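Local coordinates for SPbeta prophage-derived aminoglycoside N(3')-acetyltransferase-like protein YokD (PDB 2NYG) that probably acts as an aminoglycoside N3-acetyltransferase that uses coenzyme A as its acyl carrier and may contribute to antibiotic resistance, at residues P131-V136 / L217-E222; K163-E168 / E188-Y193; G200-V205 / R209-Y214; Q229-E234 / V256-K261. All blocks are in the same frame, centred on the assembly; numbering follows the deposited sequence.

Contact 1: residues P131-V136 / L217-E222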
# COMPACT_ATOMS: atom_id res chain seq x y z
N PRO A 131 3.89 5.40 -16.73
CA PRO A 131 4.50 4.21 -16.12
C PRO A 131 5.61 4.44 -15.10
O PRO A 131 5.92 3.55 -14.28
CB PRO A 131 4.98 3.43 -17.34
CG PRO A 131 5.37 4.52 -18.28
CD PRO A 131 4.20 5.46 -18.16
N ASN A 132 6.20 5.63 -15.12
CA ASN A 132 7.26 5.94 -14.18
C ASN A 132 6.96 7.13 -13.29
O ASN A 132 7.20 7.08 -12.09
CB ASN A 132 8.58 6.20 -14.90
CG ASN A 132 9.13 4.98 -15.59
OD1 ASN A 132 8.80 3.84 -15.26
ND2 ASN A 132 10.01 5.22 -16.54
N TYR A 133 6.46 8.20 -13.87
CA TYR A 133 6.20 9.42 -13.12
C TYR A 133 4.73 9.80 -12.99
O TYR A 133 4.32 10.91 -13.32
CB TYR A 133 6.96 10.56 -13.79
CG TYR A 133 8.42 10.22 -14.05
CD1 TYR A 133 9.29 9.91 -13.00
CD2 TYR A 133 8.93 10.23 -15.36
CE1 TYR A 133 10.64 9.63 -13.24
CE2 TYR A 133 10.28 9.96 -15.60
CZ TYR A 133 11.12 9.66 -14.53
OH TYR A 133 12.44 9.37 -14.77
N SER A 134 3.93 8.86 -12.49
CA SER A 134 2.52 9.11 -12.31
C SER A 134 2.29 9.93 -11.05
O SER A 134 3.16 10.02 -10.19
CB SER A 134 1.74 7.79 -12.20
OG SER A 134 2.41 6.88 -11.34
N PHE A 135 1.12 10.54 -10.99
CA PHE A 135 0.70 11.32 -9.84
C PHE A 135 -0.66 10.78 -9.46
O PHE A 135 -1.30 10.06 -10.21
CB PHE A 135 0.59 12.80 -10.20
CG PHE A 135 1.91 13.48 -10.35
CD1 PHE A 135 2.50 14.15 -9.28
CD2 PHE A 135 2.57 13.48 -11.58
CE1 PHE A 135 3.72 14.81 -9.43
CE2 PHE A 135 3.78 14.12 -11.74
CZ PHE A 135 4.36 14.79 -10.67
N VAL A 136 -1.10 11.13 -8.26
CA VAL A 136 -2.39 10.73 -7.76
C VAL A 136 -2.99 11.99 -7.18
O VAL A 136 -2.29 12.81 -6.59
CB VAL A 136 -2.26 9.69 -6.66
CG1 VAL A 136 -1.95 8.34 -7.25
CG2 VAL A 136 -1.17 10.09 -5.72
N LEU A 217 14.35 13.36 -20.23
CA LEU A 217 15.51 14.12 -19.78
C LEU A 217 16.27 13.36 -18.68
O LEU A 217 15.66 12.62 -17.89
CB LEU A 217 15.08 15.49 -19.25
CG LEU A 217 14.39 16.40 -20.26
CD1 LEU A 217 14.11 17.74 -19.63
CD2 LEU A 217 15.28 16.54 -21.49
N GLU A 218 17.58 13.52 -18.63
CA GLU A 218 18.36 12.86 -17.59
C GLU A 218 18.42 13.88 -16.47
O GLU A 218 19.32 14.71 -16.42
CB GLU A 218 19.76 12.50 -18.07
CG GLU A 218 20.58 11.84 -16.99
CD GLU A 218 21.92 11.32 -17.47
OE1 GLU A 218 21.95 10.55 -18.45
OE2 GLU A 218 22.94 11.67 -16.84
N PHE A 219 17.44 13.82 -15.59
CA PHE A 219 17.33 14.76 -14.49
C PHE A 219 18.54 14.92 -13.61
O PHE A 219 19.37 14.03 -13.50
CB PHE A 219 16.13 14.38 -13.64
CG PHE A 219 14.86 14.28 -14.43
CD1 PHE A 219 14.01 13.19 -14.28
CD2 PHE A 219 14.52 15.27 -15.34
CE1 PHE A 219 12.85 13.09 -15.02
CE2 PHE A 219 13.36 15.18 -16.08
CZ PHE A 219 12.52 14.09 -15.92
N ARG A 220 18.63 16.09 -12.98
CA ARG A 220 19.72 16.42 -12.07
C ARG A 220 19.14 16.70 -10.68
O ARG A 220 19.48 17.69 -10.03
CB ARG A 220 20.47 17.65 -12.56
CG ARG A 220 21.24 17.44 -13.86
CD ARG A 220 22.01 18.67 -14.23
NE ARG A 220 21.13 19.72 -14.74
CZ ARG A 220 21.50 20.99 -14.87
NH1 ARG A 220 22.72 21.37 -14.52
NH2 ARG A 220 20.65 21.88 -15.38
N GLU A 221 18.26 15.81 -10.23
CA GLU A 221 17.63 15.98 -8.94
C GLU A 221 18.63 16.13 -7.78
O GLU A 221 18.26 16.61 -6.70
CB GLU A 221 16.67 14.81 -8.67
CG GLU A 221 17.32 13.48 -8.32
CD GLU A 221 17.38 12.50 -9.48
OE1 GLU A 221 16.70 12.73 -10.51
OE2 GLU A 221 18.10 11.47 -9.36
N GLU A 222 19.89 15.75 -8.00
CA GLU A 222 20.91 15.85 -6.97
C GLU A 222 21.13 17.27 -6.49
O GLU A 222 21.65 17.49 -5.40
CB GLU A 222 22.25 15.29 -7.47
CG GLU A 222 22.93 16.14 -8.51
CD GLU A 222 22.67 15.66 -9.92
OE1 GLU A 222 21.71 14.88 -10.11
OE2 GLU A 222 23.42 16.07 -10.83
O HOH W 1 14.92 10.11 -15.97
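Tyr133 and Phe219 form an offset edge-to-face aromatic pair within the antibiotic N-acetyltransferase fold. The pair joins the loop before strand 135-139 of the mixed sheet to the loop between strand 208-217 and helix 224-234. It lies away from the annotated coenzyme A residues, with the Tyr133 side chain about 12 Å from the bound cofactor. The edge of Phe219 is turned toward the face of Tyr133, with ring centroids 5.8 Å apart and planes inclined at 64°. The leading atom is Phe219 CE1, 3.9 Å from Tyr133 CZ. Tyr133 CZ lies near the plane of the Phe219 ring, at its edge. In both residues CG is anti to the carbonyl carbon (chi1 -50° for Tyr133), and from there the two side chains pass each other in opposite directions. Outside the pair, Phe219 also meets the ring of His185, and Tyr133 packs on Arg199. The backbone at Glu218 makes an inverse gamma turn, closed by a weak bond from Phe219 N to Leu217 O. This turn folds the Phe219 ring back over Leu217 O, which lies 3.7 Å above the ring plane near its centre. The same carbonyl serves a bridging water. That water is 2.9 Å from Tyr133 OH and donates to Leu217 O at 3.2 Å.

Contact 2: residues K163-E168 / E188-Y193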
# COMPACT_ATOMS: atom_id res chain seq x y z
N LYS A 163 -0.05 21.43 -14.96
CA LYS A 163 -1.34 21.90 -14.48
C LYS A 163 -1.20 22.50 -13.09
O LYS A 163 -2.02 23.31 -12.67
CB LYS A 163 -2.32 20.74 -14.43
CG LYS A 163 -2.15 19.72 -15.53
CD LYS A 163 -2.82 20.13 -16.83
CE LYS A 163 -2.73 18.98 -17.81
NZ LYS A 163 -3.44 19.24 -19.08
N LEU A 164 -0.18 22.10 -12.35
CA LEU A 164 -0.00 22.65 -11.02
C LEU A 164 0.71 23.99 -11.13
O LEU A 164 0.67 24.81 -10.20
CB LEU A 164 0.81 21.69 -10.14
CG LEU A 164 0.30 20.27 -9.87
CD1 LEU A 164 1.11 19.65 -8.73
CD2 LEU A 164 -1.15 20.31 -9.48
N TYR A 165 1.36 24.23 -12.26
CA TYR A 165 2.08 25.48 -12.44
C TYR A 165 1.15 26.63 -12.84
O TYR A 165 1.31 27.75 -12.33
CB TYR A 165 3.18 25.33 -13.49
CG TYR A 165 3.90 26.63 -13.79
CD1 TYR A 165 4.87 27.14 -12.92
CD2 TYR A 165 3.57 27.38 -14.92
CE1 TYR A 165 5.49 28.36 -13.17
CE2 TYR A 165 4.19 28.59 -15.18
CZ TYR A 165 5.14 29.08 -14.30
OH TYR A 165 5.72 30.29 -14.55
N ILE A 166 0.20 26.36 -13.72
CA ILE A 166 -0.73 27.39 -14.19
C ILE A 166 -1.68 27.92 -13.10
O ILE A 166 -1.80 29.13 -12.91
CB ILE A 166 -1.57 26.90 -15.38
CG1 ILE A 166 -2.19 25.55 -15.04
CG2 ILE A 166 -0.71 26.80 -16.63
CD1 ILE A 166 -2.87 24.87 -16.23
N ARG A 167 -2.34 27.02 -12.39
CA ARG A 167 -3.25 27.44 -11.34
C ARG A 167 -2.61 27.38 -9.95
O ARG A 167 -1.95 26.41 -9.60
CB ARG A 167 -4.52 26.60 -11.38
N GLU A 168 -2.83 28.43 -9.18
CA GLU A 168 -2.29 28.54 -7.83
C GLU A 168 -2.21 27.18 -7.14
O GLU A 168 -3.23 26.55 -6.88
CB GLU A 168 -3.17 29.51 -7.02
CG GLU A 168 -2.56 29.98 -5.71
CD GLU A 168 -3.42 31.02 -5.01
OE1 GLU A 168 -3.69 32.07 -5.64
OE2 GLU A 168 -3.82 30.80 -3.85
N GLU A 188 13.54 21.92 -15.32
CA GLU A 188 14.52 21.28 -16.19
C GLU A 188 14.06 21.18 -17.64
O GLU A 188 14.86 20.84 -18.51
CB GLU A 188 14.90 19.89 -15.65
CG GLU A 188 15.77 19.96 -14.40
CD GLU A 188 16.07 18.61 -13.78
OE1 GLU A 188 15.12 17.91 -13.37
OE2 GLU A 188 17.26 18.25 -13.69
N TYR A 189 12.80 21.47 -17.92
CA TYR A 189 12.30 21.45 -19.29
C TYR A 189 12.16 22.88 -19.85
O TYR A 189 11.65 23.09 -20.95
CB TYR A 189 10.94 20.75 -19.38
CG TYR A 189 10.90 19.29 -18.96
CD1 TYR A 189 10.88 18.93 -17.61
CD2 TYR A 189 10.83 18.27 -19.92
CE1 TYR A 189 10.77 17.60 -17.22
CE2 TYR A 189 10.72 16.93 -19.54
CZ TYR A 189 10.69 16.61 -18.18
OH TYR A 189 10.56 15.30 -17.77
N ARG A 190 12.62 23.86 -19.07
CA ARG A 190 12.54 25.26 -19.46
C ARG A 190 13.92 25.92 -19.49
O ARG A 190 14.02 27.15 -19.47
CB ARG A 190 11.61 25.99 -18.48
CG ARG A 190 10.23 25.35 -18.40
CD ARG A 190 9.30 25.95 -17.36
NE ARG A 190 7.92 25.51 -17.62
CZ ARG A 190 6.87 25.81 -16.86
NH1 ARG A 190 7.00 26.56 -15.78
NH2 ARG A 190 5.66 25.38 -17.21
N ILE A 191 14.97 25.11 -19.55
CA ILE A 191 16.35 25.62 -19.57
C ILE A 191 17.16 25.14 -20.78
O ILE A 191 16.83 24.13 -21.39
CB ILE A 191 17.10 25.24 -18.29
CG1 ILE A 191 17.25 23.73 -18.17
CG2 ILE A 191 16.39 25.84 -17.09
CD1 ILE A 191 18.37 23.28 -17.25
N PRO A 192 18.24 25.86 -21.13
CA PRO A 192 19.13 25.55 -22.26
C PRO A 192 19.76 24.16 -22.22
O PRO A 192 19.87 23.48 -23.24
CB PRO A 192 20.17 26.66 -22.19
CG PRO A 192 19.38 27.80 -21.64
CD PRO A 192 18.61 27.15 -20.52
N TYR A 193 20.19 23.76 -21.04
CA TYR A 193 20.81 22.47 -20.87
C TYR A 193 19.77 21.35 -20.98
O TYR A 193 18.67 21.48 -20.45
CB TYR A 193 21.49 22.40 -19.53
CG TYR A 193 21.99 21.03 -19.20
CD1 TYR A 193 23.00 20.45 -19.95
CD2 TYR A 193 21.42 20.30 -18.16
CE1 TYR A 193 23.44 19.16 -19.69
CE2 TYR A 193 21.85 19.01 -17.89
CZ TYR A 193 22.86 18.44 -18.65
OH TYR A 193 23.29 17.15 -18.41
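Tyr165 and Arg190 make a cation-pi contact. The guanidinium sits over one face of the phenol ring, with Arg190 CZ 4.2 Å from the ring centroid and 13° off the ring normal. It does not lie flat on the ring. The two planes are 78° apart, so the guanidinium stands nearly upright on the face and presents NH1 first. Arg190 NH1 lies 3.3 Å above the plane of the Tyr165 ring, over its centre. Arg190 NH2 is the second nitrogen to reach the ring, 3.7 Å from Tyr165 CD2. The arginine reaches this place with a long arm. Its CG is anti to the carbonyl carbon, and the chain is extended from CG to NE. This spans a gap of 12.6 Å between the CA atoms of Tyr165 and Arg190. For Tyr165, chi1 of 176° sets CG opposite the backbone N and carries the ring off helix 160-166 toward the arginine. This is a surface contact of the acetyltransferase fold, away from the annotated coenzyme A site. It ties the end of helix 160-166 to the loop between helix 183-187 and strand 196-201. The polar ends of both side chains have further partners. Tyr165 OH is hydrogen-bonded to Asp257 OD1, and Arg190 NE forms a salt bridge with Glu157 OE2. These bonds would limit rotation of the ring and of the guanidinium. The arm of Arg190 also touches Val256 and Glu260 of helix 252-268.

Contact 3: residues G200-V205 / R209-Y214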
# COMPACT_ATOMS: atom_id res chain seq x y z
N GLY A 200 12.70 2.97 -21.50
CA GLY A 200 11.77 1.95 -21.94
C GLY A 200 10.94 1.43 -20.79
O GLY A 200 11.40 1.41 -19.64
N ALA A 201 9.72 1.00 -21.08
CA ALA A 201 8.84 0.49 -20.05
C ALA A 201 7.70 -0.36 -20.58
O ALA A 201 7.29 -0.22 -21.73
CB ALA A 201 8.28 1.64 -19.22
N PRO A 202 7.19 -1.26 -19.74
CA PRO A 202 6.07 -2.15 -20.08
C PRO A 202 4.79 -1.32 -20.10
O PRO A 202 4.51 -0.57 -19.18
CB PRO A 202 6.08 -3.15 -18.93
CG PRO A 202 7.51 -3.20 -18.54
CD PRO A 202 7.88 -1.75 -18.54
N ILE A 203 4.01 -1.44 -21.16
CA ILE A 203 2.77 -0.69 -21.25
C ILE A 203 1.73 -1.55 -21.95
O ILE A 203 2.04 -2.60 -22.50
CB ILE A 203 2.97 0.59 -22.05
CG1 ILE A 203 4.13 1.38 -21.48
CG2 ILE A 203 1.72 1.43 -21.98
CD1 ILE A 203 4.52 2.54 -22.35
N ILE A 204 0.48 -1.11 -21.92
CA ILE A 204 -0.57 -1.85 -22.59
C ILE A 204 -1.14 -1.00 -23.71
O ILE A 204 -1.67 0.09 -23.48
CB ILE A 204 -1.70 -2.22 -21.62
CG1 ILE A 204 -1.13 -2.99 -20.43
CG2 ILE A 204 -2.74 -3.06 -22.32
CD1 ILE A 204 -2.16 -3.28 -19.35
N VAL A 205 -1.01 -1.49 -24.94
CA VAL A 205 -1.52 -0.78 -26.10
C VAL A 205 -2.44 -1.70 -26.89
O VAL A 205 -2.07 -2.82 -27.23
CB VAL A 205 -0.40 -0.30 -27.03
CG1 VAL A 205 -0.99 0.59 -28.11
CG2 VAL A 205 0.66 0.45 -26.25
N ARG A 209 0.11 -6.20 -23.95
CA ARG A 209 1.37 -5.72 -23.38
C ARG A 209 2.36 -5.43 -24.49
O ARG A 209 2.54 -6.25 -25.40
CB ARG A 209 1.96 -6.75 -22.43
CG ARG A 209 3.28 -6.33 -21.84
CD ARG A 209 3.80 -7.42 -20.93
NE ARG A 209 5.09 -7.08 -20.34
CZ ARG A 209 6.24 -6.99 -21.02
NH1 ARG A 209 6.27 -7.22 -22.32
NH2 ARG A 209 7.36 -6.69 -20.38
N VAL A 210 3.04 -4.29 -24.41
CA VAL A 210 3.98 -3.87 -25.44
C VAL A 210 5.13 -3.03 -24.91
O VAL A 210 4.95 -1.84 -24.65
CB VAL A 210 3.26 -3.01 -26.51
CG1 VAL A 210 4.26 -2.37 -27.43
CG2 VAL A 210 2.29 -3.87 -27.32
N TRP A 211 6.32 -3.62 -24.76
CA TRP A 211 7.48 -2.87 -24.27
C TRP A 211 7.76 -1.70 -25.20
O TRP A 211 8.10 -1.88 -26.36
CB TRP A 211 8.73 -3.77 -24.18
CG TRP A 211 9.95 -3.02 -23.71
CD1 TRP A 211 10.74 -2.21 -24.46
CD2 TRP A 211 10.46 -2.96 -22.37
NE1 TRP A 211 11.71 -1.63 -23.68
CE2 TRP A 211 11.56 -2.07 -22.39
CE3 TRP A 211 10.10 -3.56 -21.15
CZ2 TRP A 211 12.31 -1.77 -21.24
CZ3 TRP A 211 10.84 -3.25 -20.00
CH2 TRP A 211 11.94 -2.36 -20.06
N LYS A 212 7.62 -0.48 -24.67
CA LYS A 212 7.80 0.72 -25.46
C LYS A 212 8.97 1.58 -25.04
O LYS A 212 9.32 1.65 -23.87
CB LYS A 212 6.53 1.56 -25.43
CG LYS A 212 6.61 2.79 -26.28
CD LYS A 212 5.34 3.60 -26.21
CE LYS A 212 5.50 4.93 -26.94
NZ LYS A 212 4.29 5.81 -26.81
N GLU A 213 9.58 2.25 -26.02
CA GLU A 213 10.71 3.13 -25.75
C GLU A 213 10.30 4.57 -25.99
O GLU A 213 9.63 4.89 -26.97
CB GLU A 213 11.89 2.78 -26.64
CG GLU A 213 12.61 1.53 -26.23
CD GLU A 213 13.89 1.33 -27.01
OE1 GLU A 213 14.02 1.95 -28.10
OE2 GLU A 213 14.75 0.55 -26.54
N TYR A 214 10.71 5.44 -25.08
CA TYR A 214 10.39 6.85 -25.18
C TYR A 214 11.60 7.67 -24.76
O TYR A 214 12.55 7.15 -24.14
CB TYR A 214 9.17 7.16 -24.29
CG TYR A 214 9.37 6.85 -22.82
CD1 TYR A 214 9.42 7.87 -21.87
CD2 TYR A 214 9.52 5.53 -22.38
CE1 TYR A 214 9.62 7.60 -20.53
CE2 TYR A 214 9.72 5.25 -21.04
CZ TYR A 214 9.77 6.29 -20.11
OH TYR A 214 9.97 6.03 -18.78
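The indole of Trp211 has the backbone of Gly200 and Ala201 over one face. Gly200 C lies 3.4 Å above the ring plane and Ala201 N 3.7 Å, both offset toward the rim. Pro202 runs beside the indole and points the same way, with its CD 3.6 Å from Trp211 CZ3. With CG of Trp211 anti to the backbone N (chi1 178°), the indole folds over the neighbouring strand. The Tyr214 ring turns its edge to Ala201 N. Arg209 NH2 is 3.9 Å from Pro202 CG. The backbones pair antiparallel: strand 196-201 meets strand 208-217 at the hydrogen-bonded pair Ala201-Lys212, and the hairpin of 204-205 with 208-217 follows. Ala201 N donates to Lys212 O at 2.9 Å, and Lys212 N to Ala201 O at 3.0 Å. Val210 N donates to Ile203 O at 2.7 Å. Gly200-Glu213 and Ile204-Arg209 are non-hydrogen-bonded pairs. Ile203 CD1 packs on Lys212 CB, on the face of the Ala201 methyl. These strands belong to a three-stranded antiparallel sheet, separate from the mixed sheet, with 208-217 as its middle strand. Arg209 bonds Arg95 O and Met98 O, at and after helix 93-96. Tyr214 OH bonds to Arg199 NE of strand 196-201.

Contact 4: residues Q229-E234 / V256-K261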
# COMPACT_ATOMS: atom_id res chain seq x y z
N GLN A 229 17.38 25.50 -1.07
CA GLN A 229 18.01 26.30 -0.04
C GLN A 229 18.29 27.73 -0.53
O GLN A 229 18.36 28.67 0.26
CB GLN A 229 19.29 25.59 0.45
CG GLN A 229 19.00 24.56 1.56
CD GLN A 229 20.20 23.69 1.95
OE1 GLN A 229 21.33 24.18 2.08
NE2 GLN A 229 19.96 22.40 2.17
N ALA A 230 18.43 27.88 -1.84
CA ALA A 230 18.68 29.18 -2.43
C ALA A 230 17.34 29.92 -2.52
O ALA A 230 17.26 31.15 -2.38
CB ALA A 230 19.31 29.02 -3.86
N PHE A 231 16.27 29.15 -2.76
CA PHE A 231 14.92 29.69 -2.88
C PHE A 231 14.53 30.30 -1.54
O PHE A 231 13.79 31.26 -1.50
CB PHE A 231 13.97 28.56 -3.23
CG PHE A 231 12.54 28.98 -3.47
CD1 PHE A 231 12.20 29.81 -4.53
CD2 PHE A 231 11.51 28.50 -2.65
CE1 PHE A 231 10.90 30.15 -4.77
CE2 PHE A 231 10.21 28.84 -2.89
CZ PHE A 231 9.89 29.65 -3.94
N GLU A 232 15.03 29.71 -0.47
CA GLU A 232 14.72 30.13 0.87
C GLU A 232 15.38 31.41 1.30
O GLU A 232 15.03 31.95 2.33
CB GLU A 232 15.15 29.06 1.86
CG GLU A 232 14.07 28.12 2.36
CD GLU A 232 14.62 27.01 3.30
OE1 GLU A 232 15.87 27.02 3.55
OE2 GLU A 232 13.83 26.16 3.80
N ALA A 233 16.37 31.86 0.56
CA ALA A 233 17.08 33.06 0.92
C ALA A 233 16.16 34.27 0.90
O ALA A 233 16.12 35.03 1.86
CB ALA A 233 18.25 33.27 -0.02
N GLU A 234 15.37 34.38 -0.16
CA GLU A 234 14.49 35.54 -0.35
C GLU A 234 13.03 35.28 -0.68
O GLU A 234 12.30 36.20 -0.99
CB GLU A 234 15.07 36.41 -1.46
CG GLU A 234 16.48 36.88 -1.18
CD GLU A 234 17.04 37.76 -2.27
OE1 GLU A 234 17.29 37.26 -3.39
OE2 GLU A 234 17.23 38.96 -2.00
N VAL A 256 9.01 26.75 -9.10
CA VAL A 256 9.48 26.35 -10.42
C VAL A 256 10.25 27.49 -11.08
O VAL A 256 11.35 27.29 -11.61
CB VAL A 256 8.32 25.91 -11.35
CG1 VAL A 256 8.86 25.49 -12.71
CG2 VAL A 256 7.57 24.74 -10.73
N ASP A 257 9.68 28.69 -11.04
CA ASP A 257 10.31 29.83 -11.67
C ASP A 257 11.71 30.07 -11.16
O ASP A 257 12.61 30.30 -11.95
CB ASP A 257 9.45 31.09 -11.49
CG ASP A 257 8.18 31.04 -12.31
OD1 ASP A 257 8.14 30.24 -13.28
OD2 ASP A 257 7.23 31.79 -12.00
N PHE A 258 11.90 30.01 -9.84
CA PHE A 258 13.21 30.22 -9.24
C PHE A 258 14.18 29.13 -9.66
O PHE A 258 15.35 29.40 -9.91
CB PHE A 258 13.11 30.24 -7.72
CG PHE A 258 14.40 30.56 -7.04
CD1 PHE A 258 14.77 31.88 -6.81
CD2 PHE A 258 15.26 29.54 -6.64
CE1 PHE A 258 15.99 32.19 -6.19
CE2 PHE A 258 16.48 29.83 -6.02
CZ PHE A 258 16.85 31.15 -5.79
N ALA A 259 13.68 27.90 -9.73
CA ALA A 259 14.49 26.76 -10.12
C ALA A 259 15.05 26.98 -11.53
O ALA A 259 16.22 26.69 -11.81
CB ALA A 259 13.65 25.51 -10.09
N GLU A 260 14.20 27.48 -12.41
CA GLU A 260 14.60 27.75 -13.77
C GLU A 260 15.79 28.71 -13.76
O GLU A 260 16.84 28.41 -14.30
CB GLU A 260 13.42 28.34 -14.55
CG GLU A 260 13.77 28.96 -15.90
CD GLU A 260 12.55 29.26 -16.72
OE1 GLU A 260 11.53 29.67 -16.14
OE2 GLU A 260 12.60 29.10 -17.96
N LYS A 261 15.61 29.86 -13.12
CA LYS A 261 16.67 30.86 -13.06
C LYS A 261 17.97 30.37 -12.44
O LYS A 261 19.04 30.58 -13.00
CB LYS A 261 16.15 32.11 -12.35
CG LYS A 261 15.06 32.77 -13.16
CD LYS A 261 14.50 34.01 -12.51
CE LYS A 261 13.55 34.69 -13.47
NZ LYS A 261 13.09 36.00 -12.97
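Phe231 and Phe258 meet as an offset edge-to-face pair between helix 224-234 and helix 252-268. The edge of Phe231 is turned toward the face of Phe258. The ring centroids are 5.4 Å apart and the planes are inclined at 62°. The touching edge of Phe231 is its CD1 side, close to CB and CG of Phe258. Phe258 CG lies near the plane of the Phe231 ring, at its edge. Phe258 starts toward the other helix and its ring lies against the backbone there. Its CG is anti to the backbone N (chi1 -175°), which carries the ring to the backbone of Ala230 and Phe231. Phe231 CA makes a CH-pi contact with this ring, 3.8 Å from its centroid and 22° off the normal. The far end of the ring reaches the preceding residue. There Phe258 CZ is 3.4 Å from Ala230 O, while the methyl of Ala230 lies in the ring plane at its edge, with CB 3.7 Å from Phe258 CE2. Ala230 O is also the acceptor for Ala233 N in its own helix. His235 adds a third ring to the group: it stacks on Phe231 and meets Phe258 at a steep angle. Ala230 also touches Trp262. No hydrogen bond crosses between the two segments. This is aromatic helix-helix packing, and the two helices are linked by the antiparallel strands 238-242 and 245-251 at one end of the mixed sheet.

Along the chain, contact 1 closes a long loop that encloses contacts 2 and 3, and contact 4 follows. Contacts 1, 2 and 4 form a connected group: the centres of 1 and 2 are 14 Å apart and those of 2 and 4 are 13 Å apart. Arg220 N probably bonds Glu188 OE2 between contacts 1 and 2. Helix 252-268 carries half of contact 4 and also supports the Tyr165-Arg190 pair. Contact 3 lies 36 Å from contact 4 between centres, but touches contact 1, 17 Å away, where Pro131 packs on Ala201. Strand 208-217 leads from contact 3 to the second segment of contact 1, so the three-stranded sheet is joined to the loop before strand 135-139 of the mixed sheet.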